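Local coordinates for protein 1-deoxy-D-xylulose 5-phosphate reductoisomerase (Moraxella catarrhalis, PDB 4ZQG) that catalyses the NAD(P)H- and divalent-metal-dependent conversion of 1-deoxy-D-xylulose 5-phosphate to 2-C-methyl-D-erythritol 4-phosphate in the MEP pathway and is inhibited by fosmidomycin, at residues A[130-135]-A[240-245]; A[166-171]-A[180-185]; A[235-240]-A[334-339]; A[329-334]-A[375-380]; A[368-373]-A[399-404]. One frame throughout, in Å; residues are numbered along the deposited sequence.

Interaction 1: A[130-135]-A[240-245]. With NAD (nicotinamide-adenine-dinucleotide), chain C.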
# COMPACT_ATOMS: atom_id res chain seq x y z
N GLU A 130 8.57 19.72 13.55
CA GLU A 130 8.29 20.87 14.38
C GLU A 130 7.93 22.11 13.54
O GLU A 130 7.16 22.96 13.98
CB GLU A 130 9.45 21.12 15.35
CG GLU A 130 9.76 19.92 16.27
CD GLU A 130 10.79 18.91 15.70
OE1 GLU A 130 11.03 18.89 14.47
OE2 GLU A 130 11.37 18.09 16.48
N SER A 131 8.40 22.21 12.31
CA SER A 131 7.96 23.29 11.44
C SER A 131 6.45 23.35 11.16
O SER A 131 5.84 24.40 11.12
CB SER A 131 8.68 23.21 10.12
OG SER A 131 9.88 23.95 10.21
N LEU A 132 5.86 22.20 10.91
CA LEU A 132 4.45 22.09 10.64
C LEU A 132 3.60 22.12 11.92
O LEU A 132 2.54 22.73 11.92
CB LEU A 132 4.19 20.84 9.79
CG LEU A 132 3.77 21.06 8.33
CD1 LEU A 132 4.34 22.25 7.61
CD2 LEU A 132 4.12 19.82 7.55
N VAL A 133 4.07 21.51 13.01
CA VAL A 133 3.37 21.57 14.28
C VAL A 133 3.23 23.00 14.76
O VAL A 133 2.28 23.35 15.44
CB VAL A 133 4.13 20.81 15.38
CG1 VAL A 133 3.54 21.04 16.74
CG2 VAL A 133 4.17 19.33 15.10
N MET A 134 4.20 23.85 14.43
CA MET A 134 4.20 25.24 14.89
C MET A 134 3.69 26.27 13.91
O MET A 134 3.21 27.31 14.32
CB MET A 134 5.60 25.63 15.33
CG MET A 134 5.99 24.79 16.51
SD MET A 134 7.10 25.67 17.57
CE MET A 134 8.34 26.02 16.34
N ALA A 135 3.79 26.00 12.62
CA ALA A 135 3.44 27.00 11.65
C ALA A 135 2.81 26.38 10.43
O ALA A 135 2.97 26.86 9.31
CB ALA A 135 4.69 27.78 11.26
N CYS A 240 -2.24 16.36 9.85
CA CYS A 240 -3.33 17.29 9.61
C CYS A 240 -2.95 18.35 8.60
O CYS A 240 -3.69 18.56 7.66
CB CYS A 240 -3.82 17.93 10.91
SG CYS A 240 -4.54 16.83 12.17
N HIS A 241 -1.82 19.03 8.77
CA HIS A 241 -1.43 20.04 7.80
C HIS A 241 -1.04 19.46 6.48
O HIS A 241 -1.35 20.02 5.44
CB HIS A 241 -0.27 20.90 8.29
CG HIS A 241 -0.58 21.66 9.52
ND1 HIS A 241 -1.37 22.79 9.50
CD2 HIS A 241 -0.27 21.43 10.82
CE1 HIS A 241 -1.54 23.21 10.74
NE2 HIS A 241 -0.87 22.41 11.56
N LEU A 242 -0.31 18.35 6.48
CA LEU A 242 0.21 17.86 5.21
C LEU A 242 -0.91 17.41 4.32
O LEU A 242 -0.91 17.66 3.11
CB LEU A 242 1.15 16.68 5.44
CG LEU A 242 2.64 16.97 5.70
CD1 LEU A 242 3.32 15.63 5.95
CD2 LEU A 242 3.23 17.72 4.54
N PHE A 243 -1.87 16.71 4.92
CA PHE A 243 -2.90 16.06 4.15
C PHE A 243 -4.25 16.76 4.26
O PHE A 243 -5.24 16.29 3.73
CB PHE A 243 -2.98 14.63 4.60
CG PHE A 243 -1.68 13.92 4.50
CD1 PHE A 243 -1.08 13.38 5.61
CD2 PHE A 243 -1.06 13.81 3.28
CE1 PHE A 243 0.13 12.74 5.51
CE2 PHE A 243 0.11 13.13 3.17
CZ PHE A 243 0.72 12.62 4.29
N ASP A 244 -4.24 17.92 4.89
CA ASP A 244 -5.36 18.83 4.93
C ASP A 244 -6.62 18.22 5.57
O ASP A 244 -7.71 18.40 5.05
CB ASP A 244 -5.66 19.35 3.55
CG ASP A 244 -6.49 20.57 3.60
OD1 ASP A 244 -7.51 20.62 2.89
OD2 ASP A 244 -6.17 21.46 4.42
N LEU A 245 -6.43 17.55 6.71
CA LEU A 245 -7.48 16.91 7.47
C LEU A 245 -7.49 17.41 8.91
O LEU A 245 -6.58 18.14 9.33
CB LEU A 245 -7.19 15.42 7.51
CG LEU A 245 -7.14 14.69 6.17
CD1 LEU A 245 -6.74 13.26 6.41
CD2 LEU A 245 -8.49 14.72 5.45
PA NAD C . 19.78 15.58 14.77
O1A NAD C . 19.68 16.06 16.18
O2A NAD C . 20.50 14.29 14.44
O5B NAD C . 20.31 16.74 13.78
C5B NAD C . 19.76 18.04 13.71
C4B NAD C . 20.47 18.89 12.65
O4B NAD C . 19.99 20.24 12.79
C3B NAD C . 22.00 18.93 12.80
O3B NAD C . 22.66 18.96 11.53
C2B NAD C . 22.24 20.22 13.55
O2B NAD C . 23.44 20.89 13.16
C1B NAD C . 21.04 21.10 13.22
N9A NAD C . 20.64 21.94 14.39
C8A NAD C . 20.44 21.50 15.64
N7A NAD C . 20.09 22.52 16.47
C5A NAD C . 20.08 23.64 15.75
C6A NAD C . 19.80 25.06 16.07
N6A NAD C . 19.46 25.43 17.35
N1A NAD C . 19.91 25.92 15.04
C2A NAD C . 20.28 25.53 13.78
N3A NAD C . 20.55 24.25 13.42
C4A NAD C . 20.46 23.28 14.37
O3 NAD C . 18.26 15.50 14.24
PN NAD C . 17.52 14.34 13.40
O1N NAD C . 17.28 13.22 14.39
O2N NAD C . 18.23 14.19 12.08
O5D NAD C . 16.14 15.13 13.17
C5D NAD C . 15.99 16.09 12.13
C4D NAD C . 14.50 16.40 11.90
O4D NAD C . 13.87 15.37 11.13
C3D NAD C . 13.76 16.48 13.22
O3D NAD C . 12.77 17.48 13.08
C2D NAD C . 13.17 15.10 13.41
O2D NAD C . 12.03 15.13 14.28
C1D NAD C . 12.89 14.69 11.96
N1N NAD C . 12.95 13.24 11.76
C2N NAD C . 14.09 12.54 11.98
C3N NAD C . 14.14 11.14 11.82
C7N NAD C . 15.39 10.34 12.04
O7N NAD C . 15.46 9.20 11.62
N7N NAD C . 16.43 10.88 12.68
C4N NAD C . 12.98 10.49 11.42
C5N NAD C . 11.85 11.23 11.19
C6N NAD C . 11.84 12.60 11.36
O HOH W 1 0.10 23.71 14.23
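Leu132, in the first turn of helix 130-146, which starts beside the NAD pocket, packs against His241 and Leu242 near the end of helix 230-243. The contact joins the dinucleotide-binding part of the chain to the part that carries the metal site. The backbones are closest at Leu132 and His241, with their CA atoms 6.8 Å apart. The apolar touch is made by one branch of Leu132: its CD2 lies 3.7 Å from Leu242 CG, and these two side chains cross at about a right angle. Leu132 and His241 instead run past each other in opposite directions, with Leu132 CG 4.0 Å from His241 CB. The first torsion of His241 (chi1 -62°) sets CG beside its own backbone N, and the ring then lies next to the backbone of helix 130-146. There Leu132 O approaches His241 CD2 to 3.3 Å, oblique to the ring. Leu132 O is almost as near His241 NE2 (3.4 Å), but the angle there is poor for a hydrogen bond. The polar link is made by a water, which is hydrogen-bonded to His241 NE2 at 3.1 Å and donates to Val133 O. The water thus ties the imidazole to a carbonyl of that helix. At the start of that helix the bent side chain of Glu130 faces the cofactor. Its OE1 accepts a hydrogen bond of 2.6 Å from the ribose hydroxyl O3D of NAD. Ser131 OG is anchored to Asn128 and Thr114. Helix 130-146 follows strand 123-126 of the parallel sheet and leads to strand 149-152, the beta-alpha-beta connection of a Rossmann-type dinucleotide-binding fold.

Interaction 2: A[166-171]-A[180-185]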
# COMPACT_ATOMS: atom_id res chain seq x y z
N ALA A 166 -2.50 10.07 -7.07
CA ALA A 166 -1.62 11.12 -7.59
C ALA A 166 -2.14 12.53 -7.37
O ALA A 166 -1.45 13.39 -6.79
CB ALA A 166 -1.40 10.92 -9.07
N ALA A 167 -3.37 12.77 -7.81
CA ALA A 167 -4.03 14.05 -7.64
C ALA A 167 -3.94 14.64 -6.22
O ALA A 167 -3.83 15.88 -6.06
CB ALA A 167 -5.47 13.92 -8.07
N ILE A 168 -3.96 13.77 -5.20
CA ILE A 168 -3.86 14.22 -3.78
C ILE A 168 -2.41 14.46 -3.32
O ILE A 168 -2.16 15.20 -2.37
CB ILE A 168 -4.60 13.23 -2.85
CG1 ILE A 168 -6.03 13.06 -3.35
CG2 ILE A 168 -4.56 13.70 -1.40
CD1 ILE A 168 -6.97 12.35 -2.41
N GLN A 169 -1.46 13.81 -3.99
CA GLN A 169 -0.02 14.14 -3.82
C GLN A 169 0.25 15.53 -4.40
O GLN A 169 0.84 16.36 -3.75
CB GLN A 169 0.86 13.07 -4.52
CG GLN A 169 0.63 11.65 -4.02
CD GLN A 169 1.44 10.57 -4.71
OE1 GLN A 169 1.78 10.66 -5.87
NE2 GLN A 169 1.69 9.49 -3.98
N ALA A 170 -0.25 15.79 -5.62
CA ALA A 170 -0.17 17.11 -6.26
C ALA A 170 -0.87 18.19 -5.42
O ALA A 170 -0.23 19.14 -4.97
CB ALA A 170 -0.76 17.07 -7.65
N ASP A 171 -2.17 18.02 -5.15
CA ASP A 171 -2.96 19.02 -4.43
C ASP A 171 -3.69 18.40 -3.24
O ASP A 171 -4.72 17.71 -3.40
CB ASP A 171 -3.96 19.63 -5.40
CG ASP A 171 -4.94 20.55 -4.73
OD1 ASP A 171 -6.05 20.75 -5.30
OD2 ASP A 171 -4.62 21.07 -3.63
N TYR A 180 -12.46 10.13 -4.34
CA TYR A 180 -11.22 9.46 -4.04
C TYR A 180 -11.39 8.48 -2.91
O TYR A 180 -10.55 7.62 -2.72
CB TYR A 180 -10.11 10.46 -3.69
CG TYR A 180 -9.75 11.31 -4.87
CD1 TYR A 180 -9.06 10.76 -5.93
CD2 TYR A 180 -10.14 12.64 -4.96
CE1 TYR A 180 -8.76 11.49 -7.05
CE2 TYR A 180 -9.86 13.40 -6.08
CZ TYR A 180 -9.16 12.81 -7.12
OH TYR A 180 -8.84 13.52 -8.25
N GLY A 181 -12.45 8.66 -2.13
CA GLY A 181 -12.82 7.68 -1.16
C GLY A 181 -11.90 7.51 0.01
O GLY A 181 -11.89 6.43 0.61
N ILE A 182 -11.17 8.56 0.42
CA ILE A 182 -10.31 8.43 1.61
C ILE A 182 -11.18 8.47 2.85
O ILE A 182 -11.97 9.39 3.00
CB ILE A 182 -9.28 9.57 1.82
CG1 ILE A 182 -8.51 9.95 0.54
CG2 ILE A 182 -8.30 9.17 2.89
CD1 ILE A 182 -8.14 8.80 -0.33
N LYS A 183 -11.03 7.50 3.75
CA LYS A 183 -11.85 7.46 4.94
C LYS A 183 -11.11 8.03 6.05
O LYS A 183 -11.58 8.98 6.68
CB LYS A 183 -12.27 6.03 5.31
CG LYS A 183 -13.55 5.99 6.14
CD LYS A 183 -13.73 4.67 6.82
CE LYS A 183 -15.12 4.55 7.40
NZ LYS A 183 -15.28 3.17 7.93
N LYS A 184 -9.94 7.46 6.32
CA LYS A 184 -9.10 7.96 7.39
C LYS A 184 -7.66 7.52 7.23
O LYS A 184 -7.37 6.64 6.42
CB LYS A 184 -9.67 7.51 8.72
CG LYS A 184 -9.68 6.03 8.98
CD LYS A 184 -9.95 5.79 10.47
CE LYS A 184 -11.44 5.96 10.81
NZ LYS A 184 -12.05 4.62 10.97
N LEU A 185 -6.75 8.15 7.99
CA LEU A 185 -5.31 7.82 7.92
C LEU A 185 -4.93 7.12 9.19
O LEU A 185 -5.43 7.47 10.25
CB LEU A 185 -4.48 9.08 7.76
CG LEU A 185 -4.86 10.02 6.61
CD1 LEU A 185 -3.91 11.18 6.53
CD2 LEU A 185 -4.87 9.29 5.28
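Ala167 and Ile168 of the short helix 166-170 meet Tyr180, just before strand 182-189, and Ile182, its first residue. The contact is mainly apolar, and no hydrogen bond crosses it. The aliphatic-aromatic part belongs to Tyr180. Ile168 CG1 lies over one face of the ring, and its CD1 is 3.9 Å from Tyr180 CG. The two side chains run past each other in opposite directions. Farther along the ring, Ala167 CB lies 3.4 Å from Tyr180 OH and 4.0 Å from Tyr180 CZ, approaching obliquely. Ile168 and Ala167 thus touch the base and the hydroxyl end of the same tyrosine. The aliphatic part is smaller: Ile168 CD1 also comes within 4.1 Å of Ile182 CG1. The extended outer torsion of Ile168 (chi2 -168°) carries this one methyl to both residues. Within the helix, Ala170 N donates to Ala166 O and Asp171 N to Ala167 O. Asp171, the first residue to leave the helix, holds Thr173 OG1 with its OD2. Ile168 is also covered by Ala174 and Ile175 of the connecting loop. Gln169 ties the helix to Tyr161 and Tyr290. On the strand side, Lys183 and Lys184 both face Glu265 in a classic beta bulge, and Ile182 packs on Val264 and Tyr266. The short helix therefore sits beside the start of strand 182-189, which pairs with the antiparallel strand 260-266 in the mixed sheet.

Interaction 3: A[235-240]-A[334-339]; sequences ELIEAC and GACIAL. With MG (magnesium ion), chain D.
Glu235 OE2 is gripped by several groups: it binds magnesium at 2.2 Å, accepts a hydrogen bond from Lys129 NZ and a weak one from Asn231 ND2. Asp154 and Glu156 share the metal, while Glu235 OE1 forms a salt bridge with Lys232. The extended side chain carries the carboxylate away from helix 230-243 to the metal site, where the inhibitor fosmidomycin also touches it. Another side of this helix packs on helix 333-351 in a buried helix-to-helix contact. It joins the metal-binding part of the chain to the helical C-terminal part. The closest CA atoms, those of Ile237 and Cys336, are 7.8 Å apart. Ile237 does the work on its helix. Its first torsion (chi1 -65°) sets CG1 beside the backbone N, and the branch ends in CD1, which touches two partners. Leu339 meets this methyl obliquely through one branch, with its CD2 3.8 Å from Ile237 CD1. Ala329 of helix 320-331 covers Ile237 as well. Cys336 points its sulfur at the isoleucine and touches three of its carbons: Cys336 SG is 3.7 Å from Ile237 CD1, 3.9 Å from CG1 and 4.0 Å from CG2.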
# COMPACT_ATOMS: atom_id res chain seq x y z
N GLU A 235 3.40 13.99 15.01
CA GLU A 235 3.16 13.42 13.71
C GLU A 235 1.68 13.54 13.34
O GLU A 235 1.33 13.82 12.19
CB GLU A 235 3.66 11.99 13.66
CG GLU A 235 5.17 11.99 13.46
CD GLU A 235 5.76 10.63 13.48
OE1 GLU A 235 5.03 9.63 13.66
OE2 GLU A 235 6.97 10.58 13.36
N LEU A 236 0.85 13.41 14.36
CA LEU A 236 -0.58 13.63 14.21
C LEU A 236 -0.87 15.05 13.71
O LEU A 236 -1.62 15.23 12.72
CB LEU A 236 -1.32 13.26 15.51
CG LEU A 236 -2.74 13.72 15.68
CD1 LEU A 236 -3.55 13.12 14.54
CD2 LEU A 236 -3.30 13.24 17.00
N ILE A 237 -0.25 16.05 14.33
CA ILE A 237 -0.48 17.41 13.89
C ILE A 237 0.15 17.66 12.53
O ILE A 237 -0.47 18.31 11.68
CB ILE A 237 0.02 18.39 14.92
CG1 ILE A 237 -0.82 18.26 16.19
CG2 ILE A 237 -0.04 19.82 14.39
CD1 ILE A 237 -0.02 18.52 17.45
N GLU A 238 1.36 17.14 12.30
CA GLU A 238 2.01 17.19 10.97
C GLU A 238 1.09 16.65 9.89
O GLU A 238 0.92 17.29 8.84
CB GLU A 238 3.36 16.41 10.96
CG GLU A 238 4.18 16.45 9.63
CD GLU A 238 5.55 15.70 9.67
OE1 GLU A 238 6.54 16.19 9.04
OE2 GLU A 238 5.66 14.62 10.31
N ALA A 239 0.49 15.50 10.14
CA ALA A 239 -0.42 14.88 9.18
C ALA A 239 -1.64 15.75 8.83
O ALA A 239 -2.02 15.88 7.65
CB ALA A 239 -0.88 13.54 9.69
N CYS A 240 -2.24 16.36 9.85
CA CYS A 240 -3.33 17.29 9.61
C CYS A 240 -2.95 18.35 8.60
O CYS A 240 -3.69 18.56 7.66
CB CYS A 240 -3.82 17.93 10.91
SG CYS A 240 -4.54 16.83 12.17
N GLY A 334 -1.97 27.83 18.22
CA GLY A 334 -1.52 28.21 19.53
C GLY A 334 -1.27 27.06 20.47
O GLY A 334 -0.24 26.99 21.10
N ALA A 335 -2.19 26.13 20.59
CA ALA A 335 -2.01 25.03 21.55
C ALA A 335 -0.95 24.06 21.09
O ALA A 335 -0.41 23.33 21.90
CB ALA A 335 -3.30 24.29 21.76
N CYS A 336 -0.74 24.00 19.79
CA CYS A 336 0.29 23.12 19.22
C CYS A 336 1.70 23.62 19.49
O CYS A 336 2.61 22.82 19.73
CB CYS A 336 0.06 22.94 17.73
SG CYS A 336 -1.40 21.92 17.47
N ILE A 337 1.83 24.94 19.49
CA ILE A 337 3.03 25.63 19.90
C ILE A 337 3.25 25.43 21.39
O ILE A 337 4.28 24.94 21.81
CB ILE A 337 2.93 27.11 19.54
CG1 ILE A 337 3.01 27.22 18.03
CG2 ILE A 337 4.03 27.92 20.24
CD1 ILE A 337 2.61 28.56 17.50
N ALA A 338 2.26 25.76 22.19
CA ALA A 338 2.35 25.44 23.60
C ALA A 338 2.84 24.02 23.69
O ALA A 338 3.76 23.75 24.42
CB ALA A 338 1.00 25.60 24.29
N LEU A 339 2.24 23.11 22.93
CA LEU A 339 2.56 21.68 23.03
C LEU A 339 4.01 21.38 22.68
O LEU A 339 4.72 20.74 23.45
CB LEU A 339 1.69 20.83 22.11
CG LEU A 339 1.98 19.32 22.12
CD1 LEU A 339 1.07 18.59 23.11
CD2 LEU A 339 1.84 18.72 20.73
MG MG D . 8.19 9.49 11.96

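Interaction 4: A[329-334]-A[375-380]; sequences ARLGTG and QDYSQD
Tyr377 lies across the break between helices 320-331 and 333-351, touching Leu331 before it and Gly334 after it. The backbones come very near, with Gly334 CA and Tyr377 CA 4.3 Å apart. The missing side chain of Gly334 permits this approach. From CB, the first torsion (chi1 -71°) places CG beside the tyrosine's own N. The ring then passes alongside the start of helix 333-351. Its CD1/CE1 half meets the glycine backbone: Tyr377 CD1 is 3.6 Å from Gly334 C. The next atom of that half, Tyr377 CE1, is 3.7 Å from Gly334 O. The CD2/CE2 half meets leucine. Tyr377 CD2 lies 3.8 Å from Leu331 CD1, and CE2 lies 3.7 Å from the same methyl. Both Gly334 C and Leu331 CD1 approach the ring obliquely. At the tip, Tyr377 OH is hydrogen-bonded to Leu368 O, so the tyrosine also holds the end of helix 359-368. The chain around Tyr377 is fixed by a type I beta turn from Asp376 to Gln379, closed by Gln379 N to Asp376 O at 3.1 Å. Across from it, Gly332 is the first residue past one helix, with a positive phi (105°), and stands at the N-cap position of the next. Asp376 forms a salt bridge with Lys397. The loop after helix 371-374 is thus laid over the junction of helices 320-331 and 333-351, with Met394 of helix 387-409 against the tyrosine and Ala335 and Ala338 of helix 333-351 beside it.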
# COMPACT_ATOMS: atom_id res chain seq x y z
N ALA A 329 -4.23 19.46 18.92
CA ALA A 329 -4.60 19.54 17.51
C ALA A 329 -5.99 20.13 17.33
O ALA A 329 -6.19 20.92 16.43
CB ALA A 329 -4.53 18.18 16.87
N ARG A 330 -6.92 19.75 18.19
CA ARG A 330 -8.27 20.32 18.17
C ARG A 330 -8.28 21.80 18.55
O ARG A 330 -9.08 22.57 18.00
CB ARG A 330 -9.19 19.55 19.12
CG ARG A 330 -9.76 18.28 18.53
CD ARG A 330 -9.90 17.16 19.55
NE ARG A 330 -11.27 16.99 20.04
CZ ARG A 330 -11.75 15.85 20.53
NH1 ARG A 330 -10.97 14.79 20.59
NH2 ARG A 330 -13.00 15.78 20.96
N LEU A 331 -7.42 22.19 19.49
CA LEU A 331 -7.37 23.59 19.93
C LEU A 331 -6.82 24.51 18.86
O LEU A 331 -7.17 25.65 18.82
CB LEU A 331 -6.60 23.77 21.23
CG LEU A 331 -7.24 23.31 22.55
CD1 LEU A 331 -7.11 24.37 23.60
CD2 LEU A 331 -8.72 22.98 22.49
N GLY A 332 -6.00 24.02 17.94
CA GLY A 332 -5.47 24.86 16.87
C GLY A 332 -4.02 25.19 17.12
O GLY A 332 -3.38 24.64 18.04
N THR A 333 -3.50 26.13 16.33
CA THR A 333 -2.05 26.33 16.28
C THR A 333 -1.40 26.85 17.58
O THR A 333 -0.39 26.35 18.01
CB THR A 333 -1.67 27.21 15.09
OG1 THR A 333 -1.88 26.47 13.88
CG2 THR A 333 -0.18 27.62 15.18
N GLY A 334 -1.97 27.83 18.22
CA GLY A 334 -1.52 28.21 19.53
C GLY A 334 -1.27 27.06 20.47
O GLY A 334 -0.24 26.99 21.10
N GLN A 375 -4.28 32.58 26.63
CA GLN A 375 -4.65 33.87 26.04
C GLN A 375 -4.35 33.95 24.55
O GLN A 375 -5.04 34.68 23.83
CB GLN A 375 -3.98 35.09 26.70
CG GLN A 375 -3.48 34.92 28.13
CD GLN A 375 -2.81 36.17 28.75
OE1 GLN A 375 -3.24 36.66 29.80
NE2 GLN A 375 -1.75 36.65 28.14
N ASP A 376 -3.32 33.25 24.09
CA ASP A 376 -2.82 33.44 22.73
C ASP A 376 -3.36 32.39 21.77
O ASP A 376 -3.13 32.45 20.55
CB ASP A 376 -1.28 33.47 22.71
CG ASP A 376 -0.69 34.63 23.50
OD1 ASP A 376 -1.14 35.78 23.32
OD2 ASP A 376 0.23 34.40 24.31
N TYR A 377 -4.10 31.43 22.31
CA TYR A 377 -4.70 30.41 21.47
C TYR A 377 -5.56 30.94 20.33
O TYR A 377 -5.59 30.33 19.26
CB TYR A 377 -5.52 29.43 22.29
CG TYR A 377 -4.69 28.52 23.15
CD1 TYR A 377 -3.30 28.50 23.09
CD2 TYR A 377 -5.31 27.66 24.00
CE1 TYR A 377 -2.58 27.63 23.87
CE2 TYR A 377 -4.59 26.79 24.78
CZ TYR A 377 -3.22 26.78 24.72
OH TYR A 377 -2.55 25.90 25.53
N SER A 378 -6.22 32.08 20.53
CA SER A 378 -7.16 32.61 19.53
C SER A 378 -6.50 33.56 18.54
O SER A 378 -7.20 34.29 17.82
CB SER A 378 -8.30 33.35 20.22
OG SER A 378 -7.81 34.52 20.86
N GLN A 379 -5.18 33.54 18.44
CA GLN A 379 -4.51 34.43 17.51
C GLN A 379 -4.40 33.89 16.08
O GLN A 379 -4.61 32.70 15.84
CB GLN A 379 -3.13 34.82 18.05
CG GLN A 379 -2.93 36.31 17.92
CD GLN A 379 -1.70 36.81 18.64
OE1 GLN A 379 -1.07 36.08 19.42
NE2 GLN A 379 -1.34 38.07 18.37
N ASP A 380 -4.10 34.79 15.16
CA ASP A 380 -3.93 34.44 13.76
C ASP A 380 -2.45 34.17 13.48
O ASP A 380 -1.72 34.99 12.94
CB ASP A 380 -4.44 35.55 12.84
CG ASP A 380 -4.57 35.08 11.38
OD1 ASP A 380 -4.54 33.85 11.13
OD2 ASP A 380 -4.72 35.96 10.49

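Interaction 5: A[368-373]-A[399-404]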
# COMPACT_ATOMS: atom_id res chain seq x y z
N LEU A 368 -0.50 23.47 28.59
CA LEU A 368 -1.65 23.61 27.74
C LEU A 368 -2.76 24.30 28.53
O LEU A 368 -3.42 25.20 27.98
CB LEU A 368 -2.12 22.27 27.18
CG LEU A 368 -1.29 21.74 26.03
CD1 LEU A 368 -1.39 20.23 25.94
CD2 LEU A 368 -1.69 22.38 24.71
N ASP A 369 -2.91 23.91 29.80
CA ASP A 369 -3.97 24.42 30.66
C ASP A 369 -3.65 25.71 31.41
O ASP A 369 -4.46 26.20 32.17
CB ASP A 369 -4.41 23.34 31.66
CG ASP A 369 -5.11 22.17 30.98
OD1 ASP A 369 -5.31 21.14 31.66
OD2 ASP A 369 -5.46 22.26 29.77
N ASP A 370 -2.47 26.28 31.17
CA ASP A 370 -2.08 27.55 31.79
C ASP A 370 -2.78 28.77 31.20
O ASP A 370 -2.75 28.98 29.99
CB ASP A 370 -0.58 27.74 31.62
CG ASP A 370 -0.08 28.99 32.28
OD1 ASP A 370 0.77 28.87 33.18
OD2 ASP A 370 -0.54 30.09 31.89
N LYS A 371 -3.35 29.61 32.08
CA LYS A 371 -4.17 30.74 31.63
C LYS A 371 -3.38 31.76 30.81
O LYS A 371 -3.90 32.34 29.85
CB LYS A 371 -4.89 31.41 32.80
CG LYS A 371 -5.94 30.53 33.45
N THR A 372 -2.11 31.94 31.15
CA THR A 372 -1.26 32.89 30.42
C THR A 372 -0.89 32.40 29.02
O THR A 372 -0.74 33.18 28.09
CB THR A 372 -0.00 33.22 31.25
OG1 THR A 372 -0.44 33.60 32.55
CG2 THR A 372 0.80 34.35 30.64
N ILE A 373 -0.76 31.09 28.87
CA ILE A 373 -0.55 30.54 27.56
C ILE A 373 -1.87 30.61 26.78
O ILE A 373 -1.93 31.14 25.67
CB ILE A 373 0.05 29.11 27.69
CG1 ILE A 373 1.51 29.24 28.10
CG2 ILE A 373 -0.07 28.34 26.39
CD1 ILE A 373 2.11 28.00 28.73
N ARG A 399 8.52 28.94 26.29
CA ARG A 399 9.88 28.64 26.81
C ARG A 399 10.02 29.09 28.27
O ARG A 399 10.31 28.28 29.14
CB ARG A 399 11.00 29.19 25.90
CG ARG A 399 11.49 28.15 24.88
CD ARG A 399 12.37 28.69 23.75
NE ARG A 399 12.07 28.07 22.45
CZ ARG A 399 12.34 26.81 22.11
NH1 ARG A 399 12.97 25.99 22.96
NH2 ARG A 399 11.96 26.37 20.91
N LYS A 400 9.72 30.36 28.53
CA LYS A 400 9.76 30.92 29.90
C LYS A 400 8.87 30.14 30.87
O LYS A 400 9.33 29.73 31.94
CB LYS A 400 9.34 32.39 29.87
CG LYS A 400 9.07 33.02 31.24
CD LYS A 400 7.80 33.88 31.27
CE LYS A 400 7.94 35.12 30.41
NZ LYS A 400 6.62 35.76 30.23
N ILE A 401 7.61 29.90 30.49
CA ILE A 401 6.61 29.37 31.43
C ILE A 401 6.84 27.91 31.71
O ILE A 401 6.71 27.45 32.85
CB ILE A 401 5.18 29.62 30.92
CG1 ILE A 401 4.92 31.10 30.89
CG2 ILE A 401 4.18 28.96 31.84
CD1 ILE A 401 3.53 31.48 30.47
N ALA A 402 7.18 27.19 30.65
CA ALA A 402 7.56 25.80 30.80
C ALA A 402 8.79 25.68 31.71
O ALA A 402 8.80 24.87 32.61
CB ALA A 402 7.83 25.19 29.42
N THR A 403 9.82 26.49 31.46
CA THR A 403 10.97 26.52 32.37
C THR A 403 10.51 26.75 33.80
O THR A 403 10.96 26.06 34.71
CB THR A 403 11.97 27.62 32.03
OG1 THR A 403 12.43 27.47 30.69
CG2 THR A 403 13.17 27.54 32.95
N ALA A 404 9.60 27.70 34.00
CA ALA A 404 9.06 27.98 35.33
C ALA A 404 8.32 26.80 35.91
O ALA A 404 8.45 26.51 37.08
CB ALA A 404 8.14 29.19 35.31
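Ile401 of the long helix 387-409 packs against the N-terminal end of the short helix 371-374, a mainly apolar contact near the periphery of the helical C-terminal part. The nearest CA atoms, of Ile373 and Ile401, are 8.2 Å apart. The two isoleucines slide past each other in opposite directions. Ile401 CD1 meets Ile373 CG1 at 3.8 Å, while Ile373 CD1 reaches back to Ile401 CG2 at 3.9 Å. Thr372 adds its methyl: its CG2 is 4.0 Å from Ile401 CD1, and the two side chains cross at a slant. A polar atom also rests on the isoleucine, with Asp370 OD1 3.7 Å from Ile401 CG2. That oxygen forms a salt bridge with Lys405, one turn farther along the long helix. The other oxygen, OD2, accepts from Ile373 N at 3.2 Å, the donor lying above the carboxylate plane, and weakly from Thr372 N. Asp370 CG stands opposite the backbone N (chi1 -178°), which turns the carboxylate toward these amides. Ala338 of helix 333-351 also touches Ile373. Asp370 is thus an N-cap residue, with one carboxylate oxygen capping helix 371-374 and the other paired with Lys405 of helix 387-409.

How the interactions relate
Interactions 1 and 3 share helix 230-243 and Cys240, with centres about 7 Å apart. Interactions 3 and 4 share helix 333-351 and Gly334, with centres about 10 Å apart. Interaction 5 touches both interaction 3 and interaction 4, its centre about 14 Å from that of interaction 4. Interaction 2 lies on the other flank, about 16 Å from interaction 1 between centres, where Leu185 packs on Phe243 and Leu245. Along the chain, interactions 1 and 3, 3 and 4, and 4 and 5 cross; both segments of interaction 2 lie between those of interaction 1. Helix 230-243, used in both interactions 1 and 3, links the Rossmann-type part with NAD, the metal site and the C-terminal helices.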